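PDB 3HAZ: proline dehydrogenase from Bradyrhizobium japonicum USDA 110, which probably oxidises proline to glutamate in two steps, joining an FAD-dependent proline dehydrogenase and an NAD-dependent L-glutamate gamma-semialdehyde dehydrogenase in one chain. Local coordinates for residues 242-247 with 253-258; 286-291 with 522-527; 82-87 with 91-96; 448-453 with 807-812; 43-48 with 428-433. All coordinates share one frame; numbering follows the deposited sequence.

In the fold
Contacts 1 and 2 adjoin, their centres 14 Å apart: the carbonyl O of Phe-247 meets NE of Arg-286 at 2.9 Å, and the Phe-247 ring packs on Leu-289. Both involve helices of the proline dehydrogenase barrel, and in contact 1 the Phe-247 side chain lies about 11 Å from the flavin cofactor. Contact 5 lies at a similar distance from the cofactor, the Leu-46 side chain being about 11 Å away, though its centre is about 43 Å from that of contact 1. Contacts 3 and 4 meet through Glu-82 OE2 and His-449 NE2, 2.7 Å apart, and lie away from the known sites; contact 4 bridges the proline dehydrogenase and aldehyde dehydrogenase regions.

Contact 1: residues 242-247 with 253-258; sequences ALHPRF and ARVMVE
A chi1 of -162° turns the His-244 imidazole away from its own backbone N and toward helix 252-272, where the side chain of Glu-258, extended beyond CG, comes up to the NE2 end. His-244 NE2 donates to Glu-258 OE1 at 2.9 Å, the oxygen being met on its anti side and lying somewhat out of the ring plane. The same OE1 takes two further bonds from Arg-254, from NE at 2.8 Å and from NH1 at 3.0 Å, so three donors grip one carboxylate oxygen. At the other end of the ring, His-244 ND1 accepts from the backbone N of Arg-246 at 3.1 Å, which fixes the ring's rotation. Val-255 CG2 lies over one imidazole face, 3.9 Å from the centroid of the His-244 ring, a CH-pi contact, while its CG1 touches the edge of Phe-247. Arg-254 NH1 also pairs with Glu-820. The arrangement is a His-carboxylate hydrogen bond joining a loop to the helix that follows it, between parallel strands 235-238 and 276-279 of the proline dehydrogenase barrel.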
# COMPACT_ATOMS: atom_id res chain seq x y z
N ALA A 242 27.41 -47.80 0.49
CA ALA A 242 26.92 -49.13 0.13
C ALA A 242 27.76 -50.23 0.77
O ALA A 242 27.29 -51.35 0.99
CB ALA A 242 26.90 -49.29 -1.39
N LEU A 243 29.01 -49.90 1.10
CA LEU A 243 29.98 -50.89 1.58
C LEU A 243 30.13 -50.95 3.09
O LEU A 243 30.88 -51.79 3.61
CB LEU A 243 31.34 -50.62 0.94
CG LEU A 243 31.37 -50.86 -0.56
CD1 LEU A 243 32.60 -50.22 -1.18
CD2 LEU A 243 31.31 -52.36 -0.86
N HIS A 244 29.43 -50.07 3.80
CA HIS A 244 29.48 -50.05 5.26
C HIS A 244 28.15 -49.54 5.82
O HIS A 244 27.62 -48.54 5.34
CB HIS A 244 30.64 -49.18 5.74
CG HIS A 244 31.02 -49.43 7.17
ND1 HIS A 244 30.30 -48.93 8.23
CD2 HIS A 244 32.03 -50.16 7.70
CE1 HIS A 244 30.86 -49.33 9.36
NE2 HIS A 244 31.91 -50.08 9.07
N PRO A 245 27.60 -50.23 6.84
CA PRO A 245 26.26 -50.01 7.40
C PRO A 245 26.17 -48.82 8.38
O PRO A 245 25.07 -48.37 8.67
CB PRO A 245 25.97 -51.31 8.16
CG PRO A 245 27.23 -52.15 8.10
CD PRO A 245 28.33 -51.29 7.56
N ARG A 246 27.31 -48.36 8.89
CA ARG A 246 27.32 -47.12 9.66
C ARG A 246 28.42 -46.23 9.12
O ARG A 246 29.39 -45.95 9.83
CB ARG A 246 27.56 -47.35 11.17
CG ARG A 246 26.51 -48.16 11.91
CD ARG A 246 25.11 -47.55 11.90
NE ARG A 246 25.06 -46.16 12.33
CZ ARG A 246 23.94 -45.53 12.70
NH1 ARG A 246 22.79 -46.18 12.73
NH2 ARG A 246 23.98 -44.25 13.06
N PHE A 247 28.28 -45.80 7.87
CA PHE A 247 29.24 -44.90 7.23
C PHE A 247 28.97 -43.47 7.68
O PHE A 247 28.17 -42.75 7.07
CB PHE A 247 29.18 -45.03 5.70
CG PHE A 247 30.24 -44.22 4.99
CD1 PHE A 247 29.89 -43.22 4.11
CD2 PHE A 247 31.59 -44.46 5.23
CE1 PHE A 247 30.86 -42.48 3.47
CE2 PHE A 247 32.56 -43.72 4.59
CZ PHE A 247 32.20 -42.73 3.71
N ALA A 253 36.19 -44.75 13.64
CA ALA A 253 37.16 -45.76 14.07
C ALA A 253 36.89 -47.12 13.43
O ALA A 253 37.79 -47.72 12.85
CB ALA A 253 37.21 -45.87 15.59
N ARG A 254 35.65 -47.60 13.52
CA ARG A 254 35.34 -48.91 12.94
C ARG A 254 35.33 -48.87 11.41
O ARG A 254 35.67 -49.86 10.76
CB ARG A 254 34.02 -49.46 13.48
CG ARG A 254 32.79 -48.70 13.01
CD ARG A 254 31.52 -49.42 13.42
NE ARG A 254 31.31 -50.63 12.63
CZ ARG A 254 30.12 -51.22 12.47
NH1 ARG A 254 30.01 -52.31 11.73
NH2 ARG A 254 29.05 -50.71 13.07
N VAL A 255 34.93 -47.73 10.83
CA VAL A 255 34.93 -47.56 9.38
C VAL A 255 36.33 -47.74 8.77
O VAL A 255 36.50 -48.45 7.79
CB VAL A 255 34.33 -46.19 8.96
CG1 VAL A 255 34.57 -45.92 7.46
CG2 VAL A 255 32.84 -46.14 9.27
N MET A 256 37.33 -47.11 9.38
CA MET A 256 38.69 -47.18 8.85
C MET A 256 39.24 -48.59 8.89
O MET A 256 40.07 -48.98 8.08
CB MET A 256 39.61 -46.23 9.62
CG MET A 256 39.22 -44.77 9.49
SD MET A 256 39.18 -44.24 7.77
CE MET A 256 40.88 -44.58 7.31
N VAL A 257 38.75 -49.37 9.85
CA VAL A 257 39.24 -50.72 10.07
C VAL A 257 38.48 -51.75 9.22
O VAL A 257 39.05 -52.77 8.79
CB VAL A 257 39.16 -51.05 11.59
CG1 VAL A 257 38.94 -52.52 11.82
CG2 VAL A 257 40.40 -50.54 12.32
N GLU A 258 37.21 -51.47 8.94
CA GLU A 258 36.36 -52.43 8.23
C GLU A 258 36.18 -52.11 6.75
O GLU A 258 36.21 -53.02 5.91
CB GLU A 258 34.98 -52.52 8.90
CG GLU A 258 35.04 -53.06 10.33
CD GLU A 258 33.69 -53.06 11.03
OE1 GLU A 258 32.92 -52.09 10.85
OE2 GLU A 258 33.40 -54.02 11.77

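Contact 2: residues 286-291 with 522-527; sequences RLELSL and GARTAL
The start of helix 524-536, with Ala-523 at its N-cap position, docks here against the first turn of helix 287-298, a helix of the proline dehydrogenase barrel. Glu-288 carries the contact. Its side chain, extended beyond CG, brings OE1 to the backbone N of Arg-524 in a 2.8 Å hydrogen bond with an N-H...O angle of 158°, met on the syn side of the carboxylate. The side chain of Arg-524 then folds over the same oxygen: its guanidinium lies nearly parallel to the carboxylate, the planes 6° apart, and OE1 sits over one guanidinium face, 3.3 Å from Arg-524 NE. This salt bridge is one of charge alone, with no N-H pointing at the oxygen. NE instead donates to the carbonyl O of Phe-10, and NH1 pairs with Asp-292.

Water extends the junction. One molecule accepts from Glu-288 N at 3.1 Å and donates to Gly-522 O at 2.9 Å, while another donates to Glu-288 OE2 and accepts from Thr-525 N at 3.0 Å. The carboxylate thus serves two amides at the beginning of helix 524-536, one directly and one through water. Its negative charge is likely to be favoured both by the helix N-terminus and by the arginine lying across it, which would lower the cost of burying Glu-288.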
# COMPACT_ATOMS: atom_id res chain seq x y z
N ARG A 286 29.73 -36.50 4.86
CA ARG A 286 30.56 -37.68 4.64
C ARG A 286 31.84 -37.38 3.85
O ARG A 286 32.66 -38.27 3.62
CB ARG A 286 29.75 -38.78 3.93
CG ARG A 286 28.71 -39.45 4.82
CD ARG A 286 27.72 -40.26 3.99
NE ARG A 286 27.15 -41.38 4.73
CZ ARG A 286 26.09 -42.08 4.32
NH1 ARG A 286 25.48 -41.75 3.18
NH2 ARG A 286 25.63 -43.10 5.04
N LEU A 287 32.02 -36.13 3.43
CA LEU A 287 33.18 -35.77 2.62
C LEU A 287 34.52 -36.13 3.28
O LEU A 287 35.35 -36.84 2.70
CB LEU A 287 33.17 -34.28 2.28
CG LEU A 287 34.36 -33.82 1.42
CD1 LEU A 287 34.50 -34.68 0.18
CD2 LEU A 287 34.26 -32.35 1.06
N GLU A 288 34.73 -35.63 4.48
CA GLU A 288 35.98 -35.86 5.21
C GLU A 288 36.25 -37.34 5.45
O GLU A 288 37.37 -37.81 5.27
CB GLU A 288 35.95 -35.12 6.55
CG GLU A 288 36.02 -33.62 6.45
CD GLU A 288 36.18 -32.95 7.81
OE1 GLU A 288 36.21 -33.69 8.83
OE2 GLU A 288 36.28 -31.71 7.86
N LEU A 289 35.22 -38.06 5.87
CA LEU A 289 35.35 -39.48 6.14
C LEU A 289 35.70 -40.23 4.86
O LEU A 289 36.55 -41.11 4.85
CB LEU A 289 34.07 -40.04 6.76
CG LEU A 289 34.09 -41.52 7.16
CD1 LEU A 289 35.20 -41.80 8.18
CD2 LEU A 289 32.74 -41.95 7.68
N SER A 290 35.04 -39.85 3.76
CA SER A 290 35.29 -40.52 2.49
C SER A 290 36.74 -40.33 2.03
O SER A 290 37.37 -41.27 1.54
CB SER A 290 34.33 -40.00 1.41
OG SER A 290 34.74 -38.73 0.94
N LEU A 291 37.26 -39.12 2.19
CA LEU A 291 38.64 -38.84 1.82
C LEU A 291 39.63 -39.62 2.70
O LEU A 291 40.68 -40.06 2.22
CB LEU A 291 38.92 -37.33 1.89
CG LEU A 291 38.18 -36.49 0.82
CD1 LEU A 291 38.39 -34.99 1.01
CD2 LEU A 291 38.61 -36.90 -0.58
N GLY A 522 30.02 -34.09 11.04
CA GLY A 522 30.77 -34.49 9.86
C GLY A 522 31.92 -33.55 9.54
O GLY A 522 32.61 -33.74 8.54
N ALA A 523 32.09 -32.52 10.37
CA ALA A 523 33.23 -31.62 10.26
C ALA A 523 34.14 -31.87 11.45
O ALA A 523 33.84 -31.44 12.56
CB ALA A 523 32.75 -30.17 10.25
N ARG A 524 35.25 -32.57 11.22
CA ARG A 524 36.06 -33.07 12.32
C ARG A 524 36.55 -31.98 13.28
O ARG A 524 36.70 -32.23 14.48
CB ARG A 524 37.24 -33.92 11.81
CG ARG A 524 38.38 -33.14 11.18
CD ARG A 524 39.52 -34.07 10.74
NE ARG A 524 39.43 -34.45 9.32
CZ ARG A 524 39.44 -35.70 8.86
NH1 ARG A 524 39.53 -36.73 9.69
NH2 ARG A 524 39.37 -35.92 7.55
N THR A 525 36.79 -30.78 12.77
CA THR A 525 37.20 -29.68 13.63
C THR A 525 36.08 -29.34 14.62
O THR A 525 36.34 -29.12 15.80
CB THR A 525 37.57 -28.42 12.82
OG1 THR A 525 38.63 -28.73 11.91
CG2 THR A 525 38.02 -27.31 13.74
N ALA A 526 34.85 -29.30 14.12
CA ALA A 526 33.69 -28.97 14.95
C ALA A 526 33.38 -30.07 15.97
O ALA A 526 33.12 -29.78 17.14
CB ALA A 526 32.46 -28.70 14.07
N LEU A 527 33.41 -31.33 15.53
CA LEU A 527 33.14 -32.45 16.42
C LEU A 527 34.24 -32.61 17.47
O LEU A 527 33.97 -32.86 18.65
CB LEU A 527 32.96 -33.75 15.63
CG LEU A 527 32.70 -34.99 16.48
CD1 LEU A 527 31.48 -34.80 17.38
CD2 LEU A 527 32.55 -36.24 15.62
O HOH W 1 32.69 -33.66 5.68
O HOH W 2 34.67 -35.79 9.58
O HOH W 3 36.94 -30.06 9.89
O HOH W 4 32.97 -36.94 7.38

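Contact 3: residues 82-87 with 91-96; sequences EALLRV and RTADQF
Leu-84 and Val-87 reach across to helix 90-100 at two places. The CD2 methyl of Leu-84 meets CD2 of Phe-96 at 3.6 Å, the leucine branch crossing the aromatic side chain at about a right angle and approaching the ring obliquely. That same methyl also packs against Ala-93, whose CB is 4.2 Å from Leu-84 CD2 and 3.8 Å from the backbone O of Leu-84. Further along, Val-87 CG1 touches Thr-92 CG2 at 3.5 Å. Thr-92 holds this methyl anti to its own backbone N, with OG1 beside that N and anti to the carbonyl carbon, and thereby offers carbon rather than hydroxyl to the valine.

Two consecutive helices, 71-85 and 90-100, joined by a short connection, are packed together in this way in the region related to the DNA-binding domain of proline dehydrogenase. The small side chain of Ala-93 suits the closest passage of the two backbones, where its CA comes 5.7 Å from that of Leu-84.

A second shell surrounds these groups. Phe-96 makes edge-to-face ring contacts with both His-109 and Trp-123, and Trp-123 also touches Val-87, while Leu-84 rests on Thr-158 of helix 151-168. Glu-82, on helix 71-85, forms a salt bridge through OE2 with NH2 of Arg-86 just past the helix end, at 2.9 Å, and also bonds His-449 NE2, tying the helix end to the segment of contact 4.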
# COMPACT_ATOMS: atom_id res chain seq x y z
N GLU A 82 8.46 -50.86 -14.80
CA GLU A 82 9.42 -51.95 -14.58
C GLU A 82 8.73 -53.28 -14.27
O GLU A 82 9.09 -54.31 -14.82
CB GLU A 82 10.44 -51.60 -13.49
CG GLU A 82 11.47 -52.70 -13.22
CD GLU A 82 12.34 -53.02 -14.43
OE1 GLU A 82 12.27 -52.27 -15.42
OE2 GLU A 82 13.09 -54.02 -14.40
N ALA A 83 7.73 -53.25 -13.39
CA ALA A 83 6.93 -54.43 -13.11
C ALA A 83 6.36 -55.00 -14.40
O ALA A 83 6.44 -56.20 -14.64
CB ALA A 83 5.80 -54.10 -12.13
N LEU A 84 5.78 -54.13 -15.23
CA LEU A 84 5.19 -54.57 -16.50
C LEU A 84 6.23 -55.13 -17.48
O LEU A 84 5.93 -56.06 -18.23
CB LEU A 84 4.38 -53.44 -17.14
CG LEU A 84 3.06 -53.15 -16.41
CD1 LEU A 84 2.48 -51.80 -16.82
CD2 LEU A 84 2.06 -54.27 -16.66
N LEU A 85 7.43 -54.58 -17.47
CA LEU A 85 8.49 -55.06 -18.35
C LEU A 85 8.99 -56.44 -17.94
O LEU A 85 9.58 -57.16 -18.75
CB LEU A 85 9.67 -54.09 -18.37
CG LEU A 85 9.53 -52.79 -19.17
CD1 LEU A 85 10.73 -51.89 -18.90
CD2 LEU A 85 9.38 -53.07 -20.66
N ARG A 86 8.78 -56.81 -16.69
CA ARG A 86 9.34 -58.06 -16.20
C ARG A 86 8.32 -59.20 -16.26
O ARG A 86 8.61 -60.31 -15.84
CB ARG A 86 9.90 -57.88 -14.79
CG ARG A 86 10.90 -56.74 -14.67
CD ARG A 86 12.30 -57.13 -15.12
NE ARG A 86 12.42 -57.33 -16.56
CZ ARG A 86 12.88 -56.42 -17.42
NH1 ARG A 86 12.95 -56.71 -18.71
NH2 ARG A 86 13.27 -55.23 -17.00
N VAL A 87 7.13 -58.91 -16.79
CA VAL A 87 6.13 -59.96 -17.01
C VAL A 87 6.53 -60.79 -18.23
O VAL A 87 6.83 -60.24 -19.29
CB VAL A 87 4.72 -59.37 -17.22
CG1 VAL A 87 3.77 -60.44 -17.74
CG2 VAL A 87 4.20 -58.78 -15.93
N ARG A 91 2.25 -59.85 -24.28
CA ARG A 91 0.81 -59.79 -24.52
C ARG A 91 0.07 -59.69 -23.20
O ARG A 91 -1.00 -59.09 -23.12
CB ARG A 91 0.33 -61.02 -25.28
N THR A 92 0.64 -60.29 -22.17
CA THR A 92 0.08 -60.21 -20.82
C THR A 92 0.10 -58.77 -20.33
O THR A 92 -0.90 -58.26 -19.82
CB THR A 92 0.87 -61.09 -19.84
OG1 THR A 92 0.73 -62.46 -20.22
CG2 THR A 92 0.36 -60.89 -18.42
N ALA A 93 1.25 -58.10 -20.49
CA ALA A 93 1.36 -56.70 -20.09
C ALA A 93 0.37 -55.85 -20.87
O ALA A 93 -0.36 -55.04 -20.28
CB ALA A 93 2.79 -56.20 -20.30
N ASP A 94 0.35 -56.04 -22.19
CA ASP A 94 -0.55 -55.30 -23.08
C ASP A 94 -2.00 -55.36 -22.61
O ASP A 94 -2.70 -54.34 -22.58
CB ASP A 94 -0.47 -55.85 -24.51
CG ASP A 94 0.75 -55.37 -25.25
OD1 ASP A 94 1.03 -55.91 -26.35
OD2 ASP A 94 1.43 -54.44 -24.76
N GLN A 95 -2.44 -56.56 -22.25
CA GLN A 95 -3.81 -56.77 -21.81
C GLN A 95 -4.07 -56.05 -20.50
O GLN A 95 -5.13 -55.45 -20.31
CB GLN A 95 -4.11 -58.27 -21.65
N PHE A 96 -3.10 -56.13 -19.60
CA PHE A 96 -3.23 -55.44 -18.32
C PHE A 96 -3.38 -53.94 -18.57
O PHE A 96 -4.30 -53.30 -18.06
CB PHE A 96 -2.01 -55.69 -17.44
CG PHE A 96 -2.05 -54.94 -16.15
CD1 PHE A 96 -2.71 -55.45 -15.05
CD2 PHE A 96 -1.44 -53.70 -16.05
CE1 PHE A 96 -2.75 -54.75 -13.86
CE2 PHE A 96 -1.48 -52.99 -14.86
CZ PHE A 96 -2.13 -53.52 -13.76

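Contact 4: residues 448-453 with 807-812; sequences SHRDLL and ADRMIE
Two guanidinium groups lie flat on one another in this contact: those of Arg-450 and Arg-809 have centres 3.4 Å apart and planes only 1° from parallel. Their chains arrive from different directions, crossing at about a right angle, and the overlap is offset, with NH2 of Arg-450 placed over the centre of the other group, 3.1 Å from Arg-809 CZ. Bends at chi2 and chi3 (58° and 47°) turn the end of the Arg-809 chain so that its flat face meets Arg-450. Every nitrogen pair between the two is donor against donor, leaving their N-H bonds for partners around the rims. One such partner is Glu-812, a turn further along helix 804-819, whose OE1 accepts from Arg-809 NE at 3.0 Å in a salt bridge; the same oxygen stands 4.4 Å from Arg-450 NH2, beyond a salt bridge. Substituting alanine for Arg-809 would probably leave one face of the Arg-450 guanidinium without its stacking partner and Glu-812 without this salt bridge. Arg-209, close to Arg-450, adds to the local positive charge. The stack joins the proline dehydrogenase and aldehyde dehydrogenase regions at the surface, where solvent and the nearby carboxylate probably offset the like charges.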
# COMPACT_ATOMS: atom_id res chain seq x y z
N SER A 448 19.99 -54.28 -8.97
CA SER A 448 18.80 -55.04 -8.61
C SER A 448 17.58 -54.16 -8.36
O SER A 448 17.70 -52.98 -8.00
CB SER A 448 19.08 -55.87 -7.35
OG SER A 448 20.13 -56.78 -7.61
N HIS A 449 16.39 -54.73 -8.55
CA HIS A 449 15.13 -54.03 -8.28
C HIS A 449 15.06 -53.45 -6.86
O HIS A 449 14.47 -52.39 -6.64
CB HIS A 449 13.93 -54.95 -8.51
CG HIS A 449 13.71 -55.33 -9.94
ND1 HIS A 449 13.38 -56.61 -10.32
CD2 HIS A 449 13.76 -54.59 -11.08
CE1 HIS A 449 13.24 -56.65 -11.64
NE2 HIS A 449 13.47 -55.44 -12.12
N ARG A 450 15.63 -54.16 -5.89
CA ARG A 450 15.54 -53.72 -4.50
C ARG A 450 16.30 -52.42 -4.25
O ARG A 450 16.14 -51.79 -3.21
CB ARG A 450 16.04 -54.82 -3.55
CG ARG A 450 17.52 -55.13 -3.70
CD ARG A 450 17.86 -56.45 -3.04
NE ARG A 450 17.77 -56.39 -1.58
CZ ARG A 450 17.90 -57.45 -0.79
NH1 ARG A 450 18.11 -58.65 -1.33
NH2 ARG A 450 17.81 -57.33 0.53
N ASP A 451 17.10 -52.00 -5.23
CA ASP A 451 17.88 -50.76 -5.11
C ASP A 451 17.40 -49.67 -6.07
O ASP A 451 17.99 -48.58 -6.13
CB ASP A 451 19.35 -51.05 -5.34
CG ASP A 451 19.90 -52.04 -4.34
OD1 ASP A 451 19.69 -51.81 -3.14
OD2 ASP A 451 20.51 -53.05 -4.75
N LEU A 452 16.35 -49.95 -6.82
CA LEU A 452 15.85 -49.00 -7.80
C LEU A 452 15.20 -47.74 -7.20
O LEU A 452 15.54 -46.62 -7.57
CB LEU A 452 14.87 -49.67 -8.75
CG LEU A 452 14.22 -48.71 -9.75
CD1 LEU A 452 15.29 -48.02 -10.60
CD2 LEU A 452 13.21 -49.45 -10.61
N LEU A 453 14.26 -47.94 -6.28
CA LEU A 453 13.48 -46.82 -5.72
C LEU A 453 14.35 -45.69 -5.18
O LEU A 453 14.16 -44.53 -5.54
CB LEU A 453 12.56 -47.31 -4.60
CG LEU A 453 11.11 -47.71 -4.86
CD1 LEU A 453 10.37 -47.86 -3.52
CD2 LEU A 453 10.40 -46.72 -5.76
N ALA A 807 6.65 -57.15 4.64
CA ALA A 807 6.95 -57.32 6.06
C ALA A 807 8.30 -57.98 6.29
O ALA A 807 9.06 -57.54 7.14
CB ALA A 807 5.84 -58.10 6.78
N ASP A 808 8.59 -59.03 5.53
CA ASP A 808 9.80 -59.82 5.73
C ASP A 808 11.06 -58.99 5.48
O ASP A 808 12.02 -59.05 6.24
CB ASP A 808 9.81 -61.07 4.83
CG ASP A 808 8.80 -62.12 5.27
OD1 ASP A 808 8.50 -62.21 6.48
OD2 ASP A 808 8.30 -62.87 4.40
N ARG A 809 11.04 -58.23 4.40
CA ARG A 809 12.18 -57.37 4.06
C ARG A 809 12.30 -56.22 5.06
O ARG A 809 13.38 -55.96 5.59
CB ARG A 809 12.03 -56.83 2.63
CG ARG A 809 13.01 -55.72 2.27
CD ARG A 809 14.44 -56.19 2.42
NE ARG A 809 14.66 -57.51 1.82
CZ ARG A 809 14.73 -57.74 0.51
NH1 ARG A 809 14.93 -58.98 0.07
NH2 ARG A 809 14.60 -56.75 -0.36
N MET A 810 11.20 -55.55 5.34
CA MET A 810 11.24 -54.44 6.29
C MET A 810 11.70 -54.87 7.69
O MET A 810 12.54 -54.21 8.31
CB MET A 810 9.91 -53.70 6.33
CG MET A 810 9.69 -52.82 5.08
SD MET A 810 8.22 -51.80 5.20
CE MET A 810 8.18 -51.02 3.57
N ILE A 811 11.17 -55.99 8.17
CA ILE A 811 11.52 -56.49 9.49
C ILE A 811 12.99 -56.88 9.54
O ILE A 811 13.71 -56.55 10.49
CB ILE A 811 10.63 -57.69 9.89
CG1 ILE A 811 9.21 -57.20 10.22
CG2 ILE A 811 11.24 -58.45 11.06
CD1 ILE A 811 8.19 -58.33 10.36
N GLU A 812 13.44 -57.60 8.52
CA GLU A 812 14.83 -58.01 8.39
C GLU A 812 15.78 -56.81 8.33
O GLU A 812 16.90 -56.85 8.86
CB GLU A 812 14.99 -58.90 7.15
CG GLU A 812 16.38 -58.92 6.54
CD GLU A 812 16.40 -59.59 5.17
OE1 GLU A 812 15.94 -58.97 4.17
OE2 GLU A 812 16.90 -60.73 5.08

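Contact 5: residues 43-48 with 428-433; sequences ATRLIE and YEQLAK
Leu-46 pushes its CD2 methyl against the backbone and side chain at Leu-431, 3.7 Å from Leu-431 N and 3.9 Å from Leu-431 CB, and also lies 4.1 Å from Gln-430 CG. Gln-430, with CG anti to its own N (chi1 -179°) and a bend at chi2, lays its aliphatic part over the opposing helix, CG coming 3.6 Å from Arg-45 O. Its amide then crosses the guanidinium of Arg-45 with planes 65° apart. NE2 of Gln-430 and NH2 of Arg-45, 3.5 Å apart, are both donors and do not bond each other; both turn to Asp-434, one to each carboxylate oxygen. An alanine at Gln-430 would probably deprive Asp-434 OD2 of the amide donor and Leu-46 of part of its apolar cover. The axes of segments 43-48 and 428-433 approach to 8.8 Å, with 132° between their N-to-C directions. This is helix-on-helix packing of an N-terminal helix against an outer helix of the proline dehydrogenase barrel, with Leu-46 near the FAD-binding residues Phe-469 and Asn-398.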
# COMPACT_ATOMS: atom_id res chain seq x y z
N ALA A 43 28.37 -23.86 -28.10
CA ALA A 43 27.20 -24.08 -27.25
C ALA A 43 25.87 -23.96 -28.02
O ALA A 43 24.95 -24.74 -27.79
CB ALA A 43 27.23 -23.13 -26.05
N THR A 44 25.77 -22.97 -28.91
CA THR A 44 24.58 -22.84 -29.75
C THR A 44 24.40 -24.10 -30.60
O THR A 44 23.29 -24.61 -30.74
CB THR A 44 24.66 -21.60 -30.67
OG1 THR A 44 24.78 -20.42 -29.87
CG2 THR A 44 23.40 -21.50 -31.53
N ARG A 45 25.49 -24.61 -31.16
CA ARG A 45 25.42 -25.81 -31.98
C ARG A 45 24.98 -27.03 -31.16
O ARG A 45 24.23 -27.88 -31.65
CB ARG A 45 26.75 -26.08 -32.67
CG ARG A 45 27.08 -25.05 -33.76
CD ARG A 45 28.45 -25.29 -34.38
NE ARG A 45 28.57 -26.60 -35.00
CZ ARG A 45 28.33 -26.85 -36.29
NH1 ARG A 45 27.94 -25.87 -37.09
NH2 ARG A 45 28.47 -28.08 -36.77
N LEU A 46 25.44 -27.12 -29.92
CA LEU A 46 25.06 -28.22 -29.05
C LEU A 46 23.57 -28.15 -28.73
O LEU A 46 22.86 -29.15 -28.81
CB LEU A 46 25.88 -28.22 -27.75
CG LEU A 46 27.40 -28.40 -27.89
CD1 LEU A 46 28.07 -28.39 -26.52
CD2 LEU A 46 27.76 -29.67 -28.64
N ILE A 47 23.09 -26.96 -28.40
CA ILE A 47 21.68 -26.77 -28.04
C ILE A 47 20.74 -26.96 -29.25
O ILE A 47 19.64 -27.49 -29.11
CB ILE A 47 21.46 -25.40 -27.39
CG1 ILE A 47 22.09 -25.38 -26.00
CG2 ILE A 47 19.98 -25.06 -27.33
CD1 ILE A 47 22.30 -23.98 -25.46
N GLU A 48 21.19 -26.53 -30.43
CA GLU A 48 20.45 -26.78 -31.66
C GLU A 48 20.24 -28.27 -31.88
O GLU A 48 19.14 -28.71 -32.22
CB GLU A 48 21.17 -26.18 -32.87
CG GLU A 48 21.03 -24.69 -33.00
CD GLU A 48 21.64 -24.17 -34.28
OE1 GLU A 48 22.79 -24.56 -34.59
OE2 GLU A 48 20.98 -23.36 -34.98
N TYR A 428 26.26 -34.69 -26.76
CA TYR A 428 27.59 -35.26 -26.98
C TYR A 428 27.82 -35.84 -28.38
O TYR A 428 28.94 -35.84 -28.88
CB TYR A 428 27.94 -36.27 -25.88
CG TYR A 428 28.31 -35.59 -24.58
CD1 TYR A 428 27.44 -35.60 -23.50
CD2 TYR A 428 29.52 -34.91 -24.45
CE1 TYR A 428 27.78 -34.97 -22.30
CE2 TYR A 428 29.86 -34.27 -23.27
CZ TYR A 428 28.99 -34.30 -22.19
OH TYR A 428 29.32 -33.67 -21.02
N GLU A 429 26.75 -36.33 -29.02
CA GLU A 429 26.84 -36.75 -30.42
C GLU A 429 27.26 -35.57 -31.30
O GLU A 429 28.12 -35.70 -32.16
CB GLU A 429 25.51 -37.31 -30.90
CG GLU A 429 25.23 -38.74 -30.46
CD GLU A 429 23.91 -39.26 -31.00
OE1 GLU A 429 23.13 -38.46 -31.56
OE2 GLU A 429 23.65 -40.48 -30.86
N GLN A 430 26.63 -34.42 -31.07
CA GLN A 430 26.97 -33.22 -31.82
C GLN A 430 28.39 -32.76 -31.50
O GLN A 430 29.13 -32.35 -32.39
CB GLN A 430 25.97 -32.10 -31.53
CG GLN A 430 26.27 -30.81 -32.31
CD GLN A 430 26.17 -31.02 -33.81
OE1 GLN A 430 25.30 -31.75 -34.30
NE2 GLN A 430 27.06 -30.37 -34.56
N LEU A 431 28.75 -32.83 -30.22
CA LEU A 431 30.10 -32.45 -29.80
C LEU A 431 31.13 -33.32 -30.53
O LEU A 431 32.20 -32.84 -30.93
CB LEU A 431 30.27 -32.61 -28.29
CG LEU A 431 31.60 -32.14 -27.71
CD1 LEU A 431 31.69 -30.61 -27.73
CD2 LEU A 431 31.81 -32.66 -26.29
N ALA A 432 30.82 -34.60 -30.69
CA ALA A 432 31.72 -35.52 -31.35
C ALA A 432 31.81 -35.20 -32.83
O ALA A 432 32.88 -35.28 -33.42
CB ALA A 432 31.27 -36.96 -31.14
N LYS A 433 30.68 -34.83 -33.42
CA LYS A 433 30.66 -34.42 -34.82
C LYS A 433 31.56 -33.22 -35.06
O LYS A 433 32.22 -33.13 -36.10
CB LYS A 433 29.24 -34.06 -35.26
CG LYS A 433 28.28 -35.23 -35.37
CD LYS A 433 27.00 -34.82 -36.08
CE LYS A 433 25.92 -35.87 -35.94
NZ LYS A 433 26.40 -37.21 -36.35